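Local coordinates for protein (auracyanin) (Chloroflexus aurantiacus, PDB 1QHQ) that carries electrons through a type I blue copper site and probably serves as a soluble acceptor for the membrane-bound alternative complex III, at residues P125-L129 with A130-G134. Residues are numbered along the deposited sequence; the frame is centred on the assembly and turned at random.
With CU (copper (II) ion), chain B.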
loop_
_atom_site.group_PDB
_atom_site.type_symbol
_atom_site.label_atom_id
_atom_site.label_comp_id
_atom_site.label_asym_id
_atom_site.label_seq_id
_atom_site.Cartn_x
_atom_site.Cartn_y
_atom_site.Cartn_z
ATOM N N PRO A 125 10.521 -7.358 -0.246
ATOM C CA PRO A 125 10.794 -8.709 -0.750
ATOM C C PRO A 125 10.285 -9.815 0.115
ATOM O O PRO A 125 10.527 -9.902 1.308
ATOM C CB PRO A 125 12.330 -8.741 -0.822
ATOM C CG PRO A 125 12.712 -7.335 -1.071
ATOM C CD PRO A 125 11.689 -6.480 -0.330
ATOM N N GLY A 126 9.477 -10.729 -0.502
ATOM C CA GLY A 126 8.916 -11.831 0.216
ATOM C C GLY A 126 7.622 -11.655 0.929
ATOM O O GLY A 126 6.909 -12.621 1.248
ATOM N N HIS A 127 7.248 -10.408 1.325
ATOM C CA HIS A 127 6.073 -10.228 2.147
ATOM C C HIS A 127 4.766 -10.525 1.426
ATOM O O HIS A 127 3.896 -11.159 2.015
ATOM C CB HIS A 127 6.088 -8.758 2.668
ATOM C CG HIS A 127 7.172 -8.580 3.693
ATOM N ND1 HIS A 127 7.168 -7.479 4.565
ATOM C CD2 HIS A 127 8.246 -9.303 4.045
ATOM C CE1 HIS A 127 8.204 -7.587 5.406
ATOM N NE2 HIS A 127 8.838 -8.663 5.109
ATOM N N TYR A 128 4.682 -10.120 0.163
ATOM C CA TYR A 128 3.460 -10.406 -0.623
ATOM C C TYR A 128 3.257 -11.902 -0.804
ATOM O O TYR A 128 2.227 -12.445 -0.388
ATOM C CB TYR A 128 3.544 -9.678 -1.965
ATOM C CG TYR A 128 2.433 -10.100 -2.923
ATOM C CD1 TYR A 128 1.113 -10.048 -2.534
ATOM C CD2 TYR A 128 2.762 -10.691 -4.137
ATOM C CE1 TYR A 128 0.105 -10.544 -3.346
ATOM C CE2 TYR A 128 1.760 -11.195 -4.965
ATOM C CZ TYR A 128 0.450 -11.068 -4.582
ATOM O OH TYR A 128 -0.551 -11.605 -5.381
ATOM N N LEU A 129 4.367 -12.612 -1.086
ATOM C CA LEU A 129 4.254 -14.092 -1.175
ATOM C C LEU A 129 3.994 -14.721 0.159
ATOM O O LEU A 129 3.278 -15.755 0.243
ATOM C CB LEU A 129 5.529 -14.679 -1.784
ATOM C CG LEU A 129 5.837 -14.302 -3.229
ATOM C CD1 LEU A 129 7.166 -14.932 -3.656
ATOM C CD2 LEU A 129 4.720 -14.727 -4.159
ATOM N N ALA A 130 4.407 -14.105 1.269
ATOM C CA ALA A 130 4.118 -14.607 2.577
ATOM C C ALA A 130 2.706 -14.354 3.046
ATOM O O ALA A 130 2.336 -14.756 4.153
ATOM C CB ALA A 130 5.139 -14.169 3.608
ATOM N N GLY A 131 1.913 -13.609 2.244
ATOM C CA GLY A 131 0.536 -13.347 2.553
ATOM C C GLY A 131 0.224 -11.913 3.006
ATOM O O GLY A 131 -0.891 -11.712 3.548
ATOM N N MET A 132 1.181 -11.030 2.962
ATOM C CA MET A 132 0.954 -9.644 3.443
ATOM C C MET A 132 0.179 -8.868 2.356
ATOM O O MET A 132 0.731 -8.239 1.490
ATOM C CB MET A 132 2.256 -8.932 3.750
ATOM C CG MET A 132 1.927 -7.548 4.443
ATOM S SD MET A 132 3.388 -7.053 5.430
ATOM C CE MET A 132 2.739 -5.436 6.003
ATOM N N LYS A 133 -1.136 -8.980 2.529
ATOM C CA LYS A 133 -2.052 -8.375 1.523
ATOM C C LYS A 133 -3.385 -8.171 2.247
ATOM O O LYS A 133 -3.620 -8.765 3.269
ATOM C CB LYS A 133 -2.203 -9.271 0.341
ATOM C CG LYS A 133 -2.828 -10.641 0.574
ATOM C CD LYS A 133 -2.855 -11.358 -0.784
ATOM C CE LYS A 133 -2.984 -12.865 -0.614
ATOM N NZ LYS A 133 -2.617 -13.525 -1.932
ATOM N N GLY A 134 -4.294 -7.483 1.547
ATOM C CA GLY A 134 -5.655 -7.304 2.115
ATOM C C GLY A 134 -6.519 -6.797 0.922
ATOM O O GLY A 134 -5.977 -6.549 -0.154
HETATM CU CU CU B . 5.870 -5.917 4.635
HETATM O O HOH W 1 0.279 -13.882 -1.803
#
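His127 and Met132 run alongside each other on the buried face of a tight loop, both reaching toward the copper ion. The imidazole binds through ND1, 2.0 Å from the copper, whereas Met132 SD stands off at 2.8 Å from the metal. With CG anti to the backbone N (chi1 -172°) and the rest extended, the unbranched Met132 chain carries its sulfur to the metal, passing the imidazole obliquely with SD 3.9 Å from His127 ND1. Their backbones are tied as well: Met132 N donates a fairly straight bond (161°) to His127 O, which helps to keep the ligands in step. A type I turn from Tyr128 to Gly131 is closed by Gly131 N and Tyr128 O, 2.9 Å apart; glycine suits the positive phi at its end. Ala130 N donates a more bent bond (140°) to Gly126 O, and the small Ala130 methyl lies 3.3 Å from that oxygen.

Leu129 and Ala130 form the exposed, looser side. The buried Tyr128 ring packs on Ile121 and helix 66-77, its polar tip suiting a place that ends at Asp66. Lys133 meets it lightly, Lys133 CD coming no nearer than 4.0 Å to Tyr128 CE1; its long chain carries NZ to a water shared with Tyr128 O. Asp66 OD1 accepts a hydrogen bond from Tyr128 OH and forms a salt bridge with Lys133 NZ.

His57 and Cys122 complete the site. A short histidine bond beside a long thioether contact is characteristic of cupredoxins, and the bonded loop is consistent with little rearrangement during electron transfer.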